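Local coordinates for tonb-dependent siderophore receptor (Acinetobacter baumannii, PDB 5FP1), which probably binds iron-chelating siderophores, possibly including ferric enterobactin, at the outer membrane and so starts the uptake of iron into the cell, at residues Tyr236-Ser239 / Ser240-Lys243; Asn303-Ser307 / Lys308-Gly312; Ile367-Ala370 / Lys371-Ser375; Tyr651-Ala655 / Asn656-Val660. One frame throughout, in Å; residues are numbered along the deposited sequence.

Contact 1 of 4, residues Tyr236-Ser239 / Ser240-Lys243; sequences YWDS and SLGK
D238 pairs with both G242 and K243 in a G1 beta bulge. The bulge closes a tight turn after strand 234-238. One good backbone bond and several weak ones close it. D238 N donates to K243 O at 2.9 Å, nearly in line with the C=O bond. The return bond, K243 N to D238 O, is weak at 3.3 Å. D238 O also receives weak bonds from G242 N and L241 N, so three amides converge on one carbonyl. G242 carries the positive phi (61°) of the bulge.

The polar side-chain contact belongs to D238. Its CG lies anti to the backbone N (chi1 180°), and this swings the carboxylate over the turn. L241 N donates to D238 OD1 at 3.1 Å, coming from above the carboxylate plane.

Van der Waals packing completes the contact. The L241 side chain slants across the D238 carboxylate, with L241 CD1 3.4 Å from D238 OD2. The six-membered part of the W237 indole, at CZ2 and CH2, lies against the backbone of G242, and V311 touches the same indole from outside. Beyond the bulge, W237 also shares backbone bonding with K247. Most residues here are exposed, as suits a loop at the surface of a TonB-dependent receptor. Over one face of the W237 ring sits the carbonyl of K243, offset toward the rim, with K243 O 3.4 Å from W237 CE3.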
ATOM      1  N   TYR A 236       4.526  20.513  11.520  1.00 15.59           N
ATOM      2  CA  TYR A 236       5.104  21.521  10.611  1.00 17.51           C
ATOM      3  C   TYR A 236       5.271  22.827  11.391  1.00 18.62           C
ATOM      4  O   TYR A 236       4.378  23.216  12.178  1.00 18.43           O
ATOM      5  CB  TYR A 236       4.164  21.831   9.458  1.00 16.58           C
ATOM      6  CG  TYR A 236       3.911  20.677   8.490  1.00 17.88           C
ATOM      7  CD1 TYR A 236       4.948  20.119   7.746  1.00 17.62           C
ATOM      8  CD2 TYR A 236       2.638  20.171   8.307  1.00 18.68           C
ATOM      9  CE1 TYR A 236       4.726  19.056   6.873  1.00 18.69           C
ATOM     10  CE2 TYR A 236       2.405  19.145   7.403  1.00 19.36           C
ATOM     11  CZ  TYR A 236       3.443  18.587   6.703  1.00 17.44           C
ATOM     12  OH  TYR A 236       3.166  17.568   5.812  1.00 18.84           O
ATOM     13  N   TRP A 237       6.382  23.524  11.148  1.00 18.03           N
ATOM     14  CA  TRP A 237       6.580  24.824  11.764  1.00 17.91           C
ATOM     15  C   TRP A 237       7.532  25.691  10.962  1.00 18.80           C
ATOM     16  O   TRP A 237       8.572  25.226  10.483  1.00 18.00           O
ATOM     17  CB  TRP A 237       7.100  24.690  13.212  1.00 20.45           C
ATOM     18  CG  TRP A 237       6.950  25.976  14.009  1.00 18.61           C
ATOM     19  CD1 TRP A 237       7.956  26.826  14.416  1.00 21.94           C
ATOM     20  CD2 TRP A 237       5.726  26.590  14.406  1.00 18.00           C
ATOM     21  NE1 TRP A 237       7.425  27.913  15.080  1.00 20.97           N
ATOM     22  CE2 TRP A 237       6.062  27.798  15.092  1.00 19.60           C
ATOM     23  CE3 TRP A 237       4.381  26.226  14.301  1.00 17.46           C
ATOM     24  CZ2 TRP A 237       5.113  28.626  15.623  1.00 19.20           C
ATOM     25  CZ3 TRP A 237       3.433  27.066  14.838  1.00 21.05           C
ATOM     26  CH2 TRP A 237       3.809  28.269  15.477  1.00 21.22           C
ATOM     27  N   ASP A 238       7.152  26.960  10.863  1.00 17.81           N
ATOM     28  CA  ASP A 238       8.008  27.992  10.274  1.00 20.67           C
ATOM     29  C   ASP A 238       8.189  29.125  11.303  1.00 19.16           C
ATOM     30  O   ASP A 238       7.254  29.882  11.571  1.00 20.94           O
ATOM     31  CB  ASP A 238       7.363  28.521   9.022  1.00 21.67           C
ATOM     32  CG  ASP A 238       8.193  29.616   8.331  1.00 34.68           C
ATOM     33  OD1 ASP A 238       8.890  30.367   9.024  1.00 29.79           O
ATOM     34  OD2 ASP A 238       8.102  29.737   7.094  1.00 36.92           O
ATOM     35  N   SER A 239       9.382  29.197  11.883  1.00 24.07           N
ATOM     36  CA  SER A 239       9.670  30.116  12.996  1.00 30.67           C
ATOM     37  C   SER A 239       9.583  31.569  12.535  1.00 31.69           C
ATOM     38  O   SER A 239       9.095  32.420  13.266  1.00 32.18           O
ATOM     39  CB  SER A 239      11.079  29.866  13.535  1.00 32.60           C
ATOM     40  OG  SER A 239      11.123  28.714  14.331  1.00 44.90           O
ATOM     41  N   SER A 240      10.031  31.831  11.312  1.00 35.90           N
ATOM     42  CA  SER A 240       9.942  33.176  10.711  1.00 40.85           C
ATOM     43  C   SER A 240       8.525  33.693  10.667  1.00 42.35           C
ATOM     44  O   SER A 240       8.273  34.842  10.987  1.00 38.83           O
ATOM     45  CB  SER A 240      10.492  33.160   9.288  1.00 45.39           C
ATOM     46  OG  SER A 240      11.861  32.831   9.304  1.00 55.31           O
ATOM     47  N   LEU A 241       7.587  32.844  10.265  1.00 32.53           N
ATOM     48  CA  LEU A 241       6.204  33.259  10.179  1.00 29.83           C
ATOM     49  C   LEU A 241       5.432  33.038  11.467  1.00 28.54           C
ATOM     50  O   LEU A 241       4.350  33.569  11.625  1.00 29.28           O
ATOM     51  CB  LEU A 241       5.495  32.490   9.057  1.00 35.86           C
ATOM     52  CG  LEU A 241       6.045  32.687   7.647  1.00 42.89           C
ATOM     53  CD1 LEU A 241       5.337  31.750   6.676  1.00 42.32           C
ATOM     54  CD2 LEU A 241       5.883  34.141   7.220  1.00 45.69           C
ATOM     55  N   GLY A 242       5.944  32.229  12.384  1.00 27.38           N
ATOM     56  CA  GLY A 242       5.101  31.816  13.519  1.00 24.71           C
ATOM     57  C   GLY A 242       3.849  31.052  13.116  1.00 25.77           C
ATOM     58  O   GLY A 242       2.776  31.234  13.693  1.00 28.69           O
ATOM     59  N   LYS A 243       3.971  30.158  12.129  1.00 23.39           N
ATOM     60  CA  LYS A 243       2.812  29.413  11.645  1.00 25.01           C
ATOM     61  C   LYS A 243       3.154  27.967  11.391  1.00 21.17           C
ATOM     62  O   LYS A 243       4.329  27.623  11.168  1.00 19.87           O
ATOM     63  CB  LYS A 243       2.266  30.022  10.359  1.00 32.23           C
ATOM     64  CG  LYS A 243       1.659  31.405  10.574  1.00 38.16           C
ATOM     65  CD  LYS A 243       0.853  31.847   9.368  1.00 56.37           C
ATOM     66  CE  LYS A 243       1.743  32.465   8.308  1.00 69.34           C
ATOM     67  NZ  LYS A 243       1.994  33.913   8.565  1.00 79.43           N
TER

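Contact 2 of 4, residues Asn303-Ser307 / Lys308-Gly312; sequences NPDDS and KGNVG
The carboxylate of D305 and the amide of N310 meet across the loop that follows strand 284-304. Their planes are 67° apart, and the two side chains cross at about a right angle. N310 CG lies anti to its carbonyl carbon (chi1 -55°), which brings ND2 to D305 OD1. N310 ND2 reaches D305 OD1 on its syn side, close to the carboxylate plane, at 2.9 Å. The bond is straight (167°), and OD1 lies in the plane of the N310 amide. N310 CB comes within 3.3 Å of D305 OD1.

The other oxygen, D305 OD2, turns to the backbone that follows. N310 N lies 2.8 Å from D305 OD2 and V311 N lies 3.3 Å from it; both bonds are weak. A water donates to D305 OD2 at 2.6 Å and accepts from G309 N at 2.8 Å. V311 CG2 packs near D305 CB.

The backbone makes a type I' beta turn from D305 to K308, closed by K308 N donating to D305 O at 3.0 Å. D306 and K308 run side by side. The charge of D306 is paired with R319 on the neighbouring strand 315-341, while its distance to K308 NZ exceeds a salt bridge. D305 OD1 also accepts from W317 N, N310 ND2 gives a second bond to S381 O, and S307 OG bonds to H700 ND1.

This chemistry implies that one buried carboxylate holds the residues just after the turn. Donors engage both its oxygens, which probably stabilises its negative charge and fixes its rotation.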
ATOM      1  N   ASN A 303      -2.044  13.380  16.998  1.00 14.36           N
ATOM      2  CA  ASN A 303      -1.614  14.415  16.057  1.00 14.23           C
ATOM      3  C   ASN A 303      -0.827  15.473  16.873  1.00 16.88           C
ATOM      4  O   ASN A 303      -1.365  16.044  17.829  1.00 16.80           O
ATOM      5  CB  ASN A 303      -2.857  14.992  15.366  1.00 16.16           C
ATOM      6  CG  ASN A 303      -2.598  16.263  14.540  1.00 15.82           C
ATOM      7  OD1 ASN A 303      -1.609  16.991  14.716  1.00 17.03           O
ATOM      8  ND2 ASN A 303      -3.557  16.571  13.685  1.00 17.92           N
ATOM      9  N   PRO A 304       0.454  15.702  16.530  1.00 14.90           N
ATOM     10  CA  PRO A 304       1.277  16.637  17.327  1.00 16.51           C
ATOM     11  C   PRO A 304       0.875  18.113  17.077  1.00 15.06           C
ATOM     12  O   PRO A 304       1.273  18.736  16.088  1.00 16.65           O
ATOM     13  CB  PRO A 304       2.693  16.341  16.836  1.00 15.96           C
ATOM     14  CG  PRO A 304       2.485  15.998  15.387  1.00 18.03           C
ATOM     15  CD  PRO A 304       1.209  15.173  15.379  1.00 16.62           C
ATOM     16  N   ASP A 305       0.014  18.600  17.961  1.00 13.95           N
ATOM     17  CA  ASP A 305      -0.431  19.995  18.077  1.00 15.90           C
ATOM     18  C   ASP A 305      -1.565  20.456  17.162  1.00 15.58           C
ATOM     19  O   ASP A 305      -2.178  21.467  17.441  1.00 16.16           O
ATOM     20  CB  ASP A 305       0.714  21.001  18.017  1.00 17.19           C
ATOM     21  CG  ASP A 305       0.411  22.241  18.861  1.00 19.07           C
ATOM     22  OD1 ASP A 305      -0.039  22.036  20.015  1.00 18.11           O
ATOM     23  OD2 ASP A 305       0.642  23.397  18.405  1.00 18.61           O
ATOM     24  N   ASP A 306      -1.845  19.731  16.083  1.00 14.94           N
ATOM     25  CA  ASP A 306      -3.027  20.029  15.256  1.00 14.55           C
ATOM     26  C   ASP A 306      -3.024  21.487  14.807  1.00 16.02           C
ATOM     27  O   ASP A 306      -4.064  22.145  14.792  1.00 16.54           O
ATOM     28  CB  ASP A 306      -4.268  19.719  16.062  1.00 15.38           C
ATOM     29  CG  ASP A 306      -5.516  19.563  15.209  1.00 19.53           C
ATOM     30  OD1 ASP A 306      -5.418  19.285  14.012  1.00 18.51           O
ATOM     31  OD2 ASP A 306      -6.598  19.682  15.764  1.00 21.58           O
ATOM     32  N   SER A 307      -1.829  22.001  14.500  1.00 16.53           N
ATOM     33  CA  SER A 307      -1.627  23.383  14.019  1.00 15.56           C
ATOM     34  C   SER A 307      -2.185  24.459  14.967  1.00 18.92           C
ATOM     35  O   SER A 307      -2.521  25.545  14.539  1.00 18.69           O
ATOM     36  CB  SER A 307      -2.188  23.567  12.597  1.00 18.60           C
ATOM     37  OG  SER A 307      -1.634  22.588  11.718  1.00 17.32           O
ATOM     38  N   LYS A 308      -2.269  24.172  16.254  1.00 16.35           N
ATOM     39  CA  LYS A 308      -2.830  25.134  17.173  1.00 18.48           C
ATOM     40  C   LYS A 308      -1.883  26.250  17.576  1.00 23.24           C
ATOM     41  O   LYS A 308      -2.309  27.172  18.259  1.00 20.91           O
ATOM     42  CB  LYS A 308      -3.311  24.442  18.433  1.00 18.17           C
ATOM     43  CG  LYS A 308      -4.439  23.448  18.190  1.00 20.98           C
ATOM     44  CD  LYS A 308      -5.759  24.154  17.950  1.00 23.58           C
ATOM     45  CE  LYS A 308      -6.819  23.115  17.635  1.00 27.53           C
ATOM     46  NZ  LYS A 308      -8.023  23.743  17.064  1.00 31.66           N
ATOM     47  N   GLY A 309      -0.616  26.169  17.191  1.00 20.06           N
ATOM     48  CA  GLY A 309       0.328  27.250  17.465  1.00 22.24           C
ATOM     49  C   GLY A 309       1.132  27.073  18.758  1.00 21.64           C
ATOM     50  O   GLY A 309       1.951  27.906  19.092  1.00 20.99           O
ATOM     51  N   ASN A 310       0.896  26.001  19.506  1.00 16.58           N
ATOM     52  CA  ASN A 310       1.612  25.820  20.757  1.00 20.23           C
ATOM     53  C   ASN A 310       3.062  25.547  20.526  1.00 20.54           C
ATOM     54  O   ASN A 310       3.892  25.830  21.396  1.00 17.93           O
ATOM     55  CB  ASN A 310       0.980  24.747  21.669  1.00 18.39           C
ATOM     56  CG  ASN A 310      -0.470  25.018  21.938  1.00 20.36           C
ATOM     57  OD1 ASN A 310      -0.838  26.039  22.525  1.00 22.38           O
ATOM     58  ND2 ASN A 310      -1.314  24.122  21.484  1.00 16.63           N
ATOM     59  N   VAL A 311       3.383  25.053  19.341  1.00 16.98           N
ATOM     60  CA  VAL A 311       4.762  24.790  18.972  1.00 16.62           C
ATOM     61  C   VAL A 311       5.652  26.052  19.120  1.00 17.80           C
ATOM     62  O   VAL A 311       6.811  25.956  19.489  1.00 16.99           O
ATOM     63  CB  VAL A 311       4.848  24.233  17.541  1.00 19.11           C
ATOM     64  CG1 VAL A 311       6.272  24.227  17.027  1.00 19.80           C
ATOM     65  CG2 VAL A 311       4.244  22.827  17.496  1.00 18.37           C
ATOM     66  N   GLY A 312       5.087  27.199  18.790  1.00 15.78           N
ATOM     67  CA  GLY A 312       5.782  28.476  18.878  1.00 19.18           C
ATOM     68  C   GLY A 312       5.949  28.949  20.313  1.00 20.65           C
ATOM     69  O   GLY A 312       6.671  29.920  20.552  1.00 20.12           O
TER
HETATM   70  O   HOH W   1       1.282  24.392  16.074  1.00 19.44           O

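Contact 3 of 4, residues Ile367-Ala370 / Lys371-Ser375; sequences IIDA and KGNVS
D369 reaches back across a beta hairpin to K371 and N373. From its CB, the side chain places CG between the backbone N and the carbonyl carbon (chi1 73°). That turns the carboxylate in under the turn. D369 CG comes 3.7 Å from K371 N. OD1 receives the backbone N-H groups. N373 N donates to D369 OD1 at 2.9 Å, from above the carboxylate plane. K371 N adds a weak bond to D369 OD1 at 3.0 Å. D369 OD2 lies beside N373 CB, 3.5 Å away.

The backbone of D369 is used as well. G372 N donates to D369 O at 2.9 Å and closes a type I turn, while D369 N donates to N373 O. Behind the turn, I367 and S375 form an antiparallel hydrogen-bonded pair. I368 and V374 form the next, non-hydrogen-bonded pair, with I368 CG1 against V374 CG2 at 4.2 Å. I368 also packs on R405 and Q407 of the neighbouring strand 405-428.

The chemistry implies a surface turn whose bend is held by its own aspartate and backbone. The aspartate takes up amide N-H groups in the bend, and backbone bonds zip the short arms together.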
ATOM      1  N   ILE A 367     -13.872  11.343  24.617  1.00 20.64           N
ATOM      2  CA  ILE A 367     -13.023  11.577  25.774  1.00 20.57           C
ATOM      3  C   ILE A 367     -13.865  12.327  26.814  1.00 20.89           C
ATOM      4  O   ILE A 367     -14.514  13.306  26.476  1.00 19.16           O
ATOM      5  CB  ILE A 367     -11.828  12.461  25.399  1.00 23.12           C
ATOM      6  CG1 ILE A 367     -11.319  12.094  23.992  1.00 26.15           C
ATOM      7  CG2 ILE A 367     -10.737  12.291  26.423  1.00 30.09           C
ATOM      8  CD1 ILE A 367     -10.689  13.272  23.252  1.00 22.31           C
ATOM      9  N   ILE A 368     -13.851  11.850  28.056  1.00 21.28           N
ATOM     10  CA  ILE A 368     -14.717  12.394  29.108  1.00 23.07           C
ATOM     11  C   ILE A 368     -13.839  12.743  30.299  1.00 22.35           C
ATOM     12  O   ILE A 368     -13.083  11.902  30.775  1.00 23.46           O
ATOM     13  CB  ILE A 368     -15.799  11.389  29.520  1.00 25.64           C
ATOM     14  CG1 ILE A 368     -16.572  10.909  28.276  1.00 28.96           C
ATOM     15  CG2 ILE A 368     -16.752  12.012  30.546  1.00 25.78           C
ATOM     16  CD1 ILE A 368     -17.621   9.870  28.550  1.00 42.11           C
ATOM     17  N   ASP A 369     -13.867  13.996  30.723  1.00 19.72           N
ATOM     18  CA  ASP A 369     -13.043  14.372  31.866  1.00 23.94           C
ATOM     19  C   ASP A 369     -13.817  14.212  33.190  1.00 29.86           C
ATOM     20  O   ASP A 369     -14.969  13.775  33.197  1.00 26.51           O
ATOM     21  CB  ASP A 369     -12.498  15.800  31.714  1.00 26.70           C
ATOM     22  CG  ASP A 369     -13.564  16.867  31.916  1.00 30.67           C
ATOM     23  OD1 ASP A 369     -14.699  16.528  32.319  1.00 30.96           O
ATOM     24  OD2 ASP A 369     -13.255  18.044  31.645  1.00 30.63           O
ATOM     25  N   ALA A 370     -13.175  14.576  34.298  1.00 32.67           N
ATOM     26  CA  ALA A 370     -13.710  14.262  35.627  1.00 34.11           C
ATOM     27  C   ALA A 370     -14.989  15.063  35.910  1.00 34.42           C
ATOM     28  O   ALA A 370     -15.805  14.649  36.718  1.00 41.75           O
ATOM     29  CB  ALA A 370     -12.654  14.499  36.703  1.00 34.52           C
ATOM     30  N   LYS A 371     -15.184  16.185  35.224  1.00 34.68           N
ATOM     31  CA  LYS A 371     -16.411  16.957  35.381  1.00 38.63           C
ATOM     32  C   LYS A 371     -17.499  16.582  34.382  1.00 42.11           C
ATOM     33  O   LYS A 371     -18.571  17.179  34.373  1.00 38.49           O
ATOM     34  CB  LYS A 371     -16.108  18.442  35.259  1.00 47.22           C
ATOM     35  CG  LYS A 371     -15.143  18.918  36.320  1.00 58.66           C
ATOM     36  CD  LYS A 371     -15.206  20.422  36.507  1.00 65.63           C
ATOM     37  CE  LYS A 371     -14.398  20.827  37.730  1.00 79.43           C
ATOM     38  NZ  LYS A 371     -14.588  22.260  38.082  1.00 86.12           N
ATOM     39  N   GLY A 372     -17.235  15.597  33.539  1.00 31.85           N
ATOM     40  CA  GLY A 372     -18.238  15.136  32.592  1.00 32.28           C
ATOM     41  C   GLY A 372     -18.263  15.857  31.255  1.00 28.70           C
ATOM     42  O   GLY A 372     -19.153  15.633  30.470  1.00 33.59           O
ATOM     43  N   ASN A 373     -17.315  16.745  31.001  1.00 29.05           N
ATOM     44  CA  ASN A 373     -17.188  17.330  29.673  1.00 29.07           C
ATOM     45  C   ASN A 373     -16.769  16.238  28.690  1.00 24.94           C
ATOM     46  O   ASN A 373     -15.973  15.356  29.041  1.00 24.22           O
ATOM     47  CB  ASN A 373     -16.136  18.415  29.674  1.00 29.37           C
ATOM     48  CG  ASN A 373     -16.448  19.523  30.668  1.00 40.86           C
ATOM     49  OD1 ASN A 373     -15.709  19.777  31.622  1.00 44.37           O
ATOM     50  ND2 ASN A 373     -17.549  20.163  30.455  1.00 33.69           N
ATOM     51  N   VAL A 374     -17.287  16.330  27.480  1.00 23.73           N
ATOM     52  CA  VAL A 374     -17.058  15.346  26.407  1.00 25.81           C
ATOM     53  C   VAL A 374     -16.445  16.005  25.178  1.00 25.66           C
ATOM     54  O   VAL A 374     -16.880  17.065  24.769  1.00 26.12           O
ATOM     55  CB  VAL A 374     -18.382  14.710  25.990  1.00 25.75           C
ATOM     56  CG1 VAL A 374     -18.171  13.637  24.923  1.00 27.56           C
ATOM     57  CG2 VAL A 374     -19.083  14.121  27.218  1.00 29.30           C
ATOM     58  N   SER A 375     -15.421  15.379  24.596  1.00 22.47           N
ATOM     59  CA  SER A 375     -14.835  15.848  23.333  1.00 20.88           C
ATOM     60  C   SER A 375     -14.448  14.634  22.505  1.00 18.44           C
ATOM     61  O   SER A 375     -14.202  13.555  23.048  1.00 20.97           O
ATOM     62  CB  SER A 375     -13.582  16.696  23.617  1.00 22.63           C
ATOM     63  OG  SER A 375     -12.912  17.082  22.423  1.00 20.69           O
TER

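Contact 4 of 4, residues Tyr651-Ala655 / Asn656-Val660; sequences YGDVA and NTKWV
Y651 and N656 stack across the turn of a beta hairpin that joins strands 638-651 and 659-673. The N656 amide lies nearly parallel to the Y651 ring, with planes 10° apart. N656 CB stands over the ring face, 3.9 Å from the centroid of the Y651 ring, in a CH-pi contact. W659 lies beside Y651 and points the same way. Y651 CD1 meets W659 CB at 3.6 Å, while the two rings are oblique to each other.

D653 supplies the polar core. Its CG sits between the backbone N and the carbonyl carbon (chi1 62°), which turns the carboxylate in toward T657 and K658. D653 OD1 takes two amides: T657 N at 2.9 Å from the syn side, and K658 N at 3.0 Å from above the carboxylate plane. T657 OG1 gives its hydrogen to the syn lone pair of D653 OD2, at 2.6 Å. The extended K658 chain passes by OD2.

The next layer is backbone. A type I turn runs from D653 to N656, closed by N656 N donating to D653 O. The side-chain N656 ND2 also donates to D653 O at 3.0 Å, with D653 O close to the plane of the N656 amide. G652 N donates to K658 O at 2.8 Å and ties the two arms together.

Further out, K649 bonds to Y651 OH and lies in a cation-pi contact with W659. N656 ND2 has a second acceptor in Q617 O, and K658 NZ bonds to S699 OG.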
ATOM      1  N   TYR A 651       5.539  17.459  -1.194  1.00 17.40           N
ATOM      2  CA  TYR A 651       4.543  18.348  -0.581  1.00 17.94           C
ATOM      3  C   TYR A 651       3.404  17.580   0.068  1.00 18.48           C
ATOM      4  O   TYR A 651       2.934  16.568  -0.451  1.00 19.55           O
ATOM      5  CB  TYR A 651       3.966  19.333  -1.589  1.00 18.37           C
ATOM      6  CG  TYR A 651       4.972  20.385  -2.031  1.00 20.91           C
ATOM      7  CD1 TYR A 651       5.275  21.461  -1.217  1.00 22.07           C
ATOM      8  CD2 TYR A 651       5.639  20.276  -3.245  1.00 22.15           C
ATOM      9  CE1 TYR A 651       6.228  22.403  -1.587  1.00 23.86           C
ATOM     10  CE2 TYR A 651       6.549  21.247  -3.653  1.00 27.25           C
ATOM     11  CZ  TYR A 651       6.841  22.304  -2.820  1.00 27.42           C
ATOM     12  OH  TYR A 651       7.769  23.263  -3.203  1.00 30.33           O
ATOM     13  N   GLY A 652       2.920  18.113   1.176  1.00 17.08           N
ATOM     14  CA  GLY A 652       1.715  17.613   1.790  1.00 17.16           C
ATOM     15  C   GLY A 652       0.456  18.274   1.284  1.00 21.34           C
ATOM     16  O   GLY A 652      -0.602  17.646   1.266  1.00 18.44           O
ATOM     17  N   ASP A 653       0.545  19.534   0.869  1.00 17.21           N
ATOM     18  CA  ASP A 653      -0.669  20.283   0.577  1.00 17.39           C
ATOM     19  C   ASP A 653      -0.777  20.852  -0.863  1.00 17.93           C
ATOM     20  O   ASP A 653       0.218  21.064  -1.536  1.00 18.80           O
ATOM     21  CB  ASP A 653      -0.830  21.420   1.591  1.00 18.86           C
ATOM     22  CG  ASP A 653       0.312  22.422   1.545  1.00 20.18           C
ATOM     23  OD1 ASP A 653       1.440  22.081   1.087  1.00 21.17           O
ATOM     24  OD2 ASP A 653       0.093  23.565   2.014  1.00 21.38           O
ATOM     25  N   VAL A 654      -2.023  21.089  -1.276  1.00 19.12           N
ATOM     26  CA  VAL A 654      -2.369  21.692  -2.552  1.00 22.60           C
ATOM     27  C   VAL A 654      -1.688  23.045  -2.690  1.00 20.86           C
ATOM     28  O   VAL A 654      -1.145  23.381  -3.750  1.00 19.97           O
ATOM     29  CB  VAL A 654      -3.910  21.804  -2.686  1.00 22.08           C
ATOM     30  CG1 VAL A 654      -4.300  22.760  -3.805  1.00 23.02           C
ATOM     31  CG2 VAL A 654      -4.495  20.419  -2.939  1.00 24.34           C
ATOM     32  N   ALA A 655      -1.621  23.783  -1.593  1.00 19.94           N
ATOM     33  CA  ALA A 655      -1.001  25.102  -1.616  1.00 20.80           C
ATOM     34  C   ALA A 655       0.511  25.039  -1.769  1.00 22.69           C
ATOM     35  O   ALA A 655       1.140  26.064  -2.003  1.00 20.42           O
ATOM     36  CB  ALA A 655      -1.376  25.888  -0.359  1.00 22.23           C
ATOM     37  N   ASN A 656       1.102  23.857  -1.580  1.00 18.20           N
ATOM     38  CA  ASN A 656       2.538  23.658  -1.683  1.00 18.40           C
ATOM     39  C   ASN A 656       3.286  24.567  -0.667  1.00 20.26           C
ATOM     40  O   ASN A 656       4.272  25.212  -1.018  1.00 20.03           O
ATOM     41  CB  ASN A 656       3.114  23.941  -3.093  1.00 20.00           C
ATOM     42  CG  ASN A 656       2.752  22.895  -4.176  1.00 21.58           C
ATOM     43  OD1 ASN A 656       3.220  23.024  -5.308  1.00 19.82           O
ATOM     44  ND2 ASN A 656       1.932  21.903  -3.862  1.00 19.76           N
ATOM     45  N   THR A 657       2.813  24.612   0.572  1.00 20.21           N
ATOM     46  CA  THR A 657       3.465  25.370   1.649  1.00 21.20           C
ATOM     47  C   THR A 657       3.981  24.491   2.790  1.00 23.71           C
ATOM     48  O   THR A 657       4.672  24.970   3.689  1.00 19.01           O
ATOM     49  CB  THR A 657       2.478  26.370   2.279  1.00 24.50           C
ATOM     50  OG1 THR A 657       1.354  25.682   2.841  1.00 22.07           O
ATOM     51  CG2 THR A 657       1.973  27.356   1.247  1.00 24.78           C
ATOM     52  N   LYS A 658       3.620  23.210   2.752  1.00 18.35           N
ATOM     53  CA  LYS A 658       3.998  22.212   3.767  1.00 18.43           C
ATOM     54  C   LYS A 658       4.655  21.045   3.067  1.00 19.16           C
ATOM     55  O   LYS A 658       4.098  20.468   2.115  1.00 20.14           O
ATOM     56  CB  LYS A 658       2.753  21.772   4.526  1.00 19.76           C
ATOM     57  CG  LYS A 658       2.033  22.962   5.147  1.00 22.19           C
ATOM     58  CD  LYS A 658       0.717  22.633   5.833  1.00 20.81           C
ATOM     59  CE  LYS A 658      -0.046  23.905   6.149  1.00 23.43           C
ATOM     60  NZ  LYS A 658      -1.380  23.656   6.762  1.00 23.14           N
ATOM     61  N   TRP A 659       5.862  20.703   3.496  1.00 16.04           N
ATOM     62  CA  TRP A 659       6.641  19.711   2.793  1.00 16.59           C
ATOM     63  C   TRP A 659       7.703  19.047   3.657  1.00 18.45           C
ATOM     64  O   TRP A 659       7.983  19.479   4.787  1.00 21.79           O
ATOM     65  CB  TRP A 659       7.285  20.338   1.558  1.00 18.81           C
ATOM     66  CG  TRP A 659       8.475  21.155   1.799  1.00 23.70           C
ATOM     67  CD1 TRP A 659       9.797  20.743   1.801  1.00 26.20           C
ATOM     68  CD2 TRP A 659       8.492  22.542   2.035  1.00 25.03           C
ATOM     69  NE1 TRP A 659      10.615  21.800   2.043  1.00 33.56           N
ATOM     70  CE2 TRP A 659       9.844  22.924   2.189  1.00 31.92           C
ATOM     71  CE3 TRP A 659       7.500  23.512   2.107  1.00 28.19           C
ATOM     72  CZ2 TRP A 659      10.224  24.240   2.423  1.00 34.34           C
ATOM     73  CZ3 TRP A 659       7.882  24.831   2.351  1.00 40.73           C
ATOM     74  CH2 TRP A 659       9.230  25.176   2.509  1.00 36.74           C
ATOM     75  N   VAL A 660       8.259  17.960   3.137  1.00 17.80           N
ATOM     76  CA  VAL A 660       9.396  17.320   3.758  1.00 17.39           C
ATOM     77  C   VAL A 660      10.510  17.321   2.726  1.00 20.47           C
ATOM     78  O   VAL A 660      10.242  17.197   1.510  1.00 19.93           O
ATOM     79  CB  VAL A 660       9.077  15.899   4.260  1.00 17.52           C
ATOM     80  CG1 VAL A 660       8.002  15.955   5.333  1.00 20.93           C
ATOM     81  CG2 VAL A 660       8.659  14.981   3.111  1.00 19.36           C
TER

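Overall arrangement
The four contacts follow one another along the chain, and all belong to the barrel region. Contacts 2, 3 and 4 sit at ends of barrel strands: 284-304, 346-368, and 638-651 with 659-673. Strand 234-238 of contact 1 pairs instead with 701-704 in a small separate sheet. By the strand order of TonB-dependent receptors, these loops are probably extracellular. The centres of contacts 1 and 2 are about 11 Å apart, and W237 packs on G312. The centres of contacts 4 and 1 are about 14 Å apart, and Y236 packs on K658 and W659. Contacts 2 and 4 do not touch. Contact 3 stands apart, its centre about 22 Å from that of contact 2. Thus loops distant in sequence pack together through contact 1.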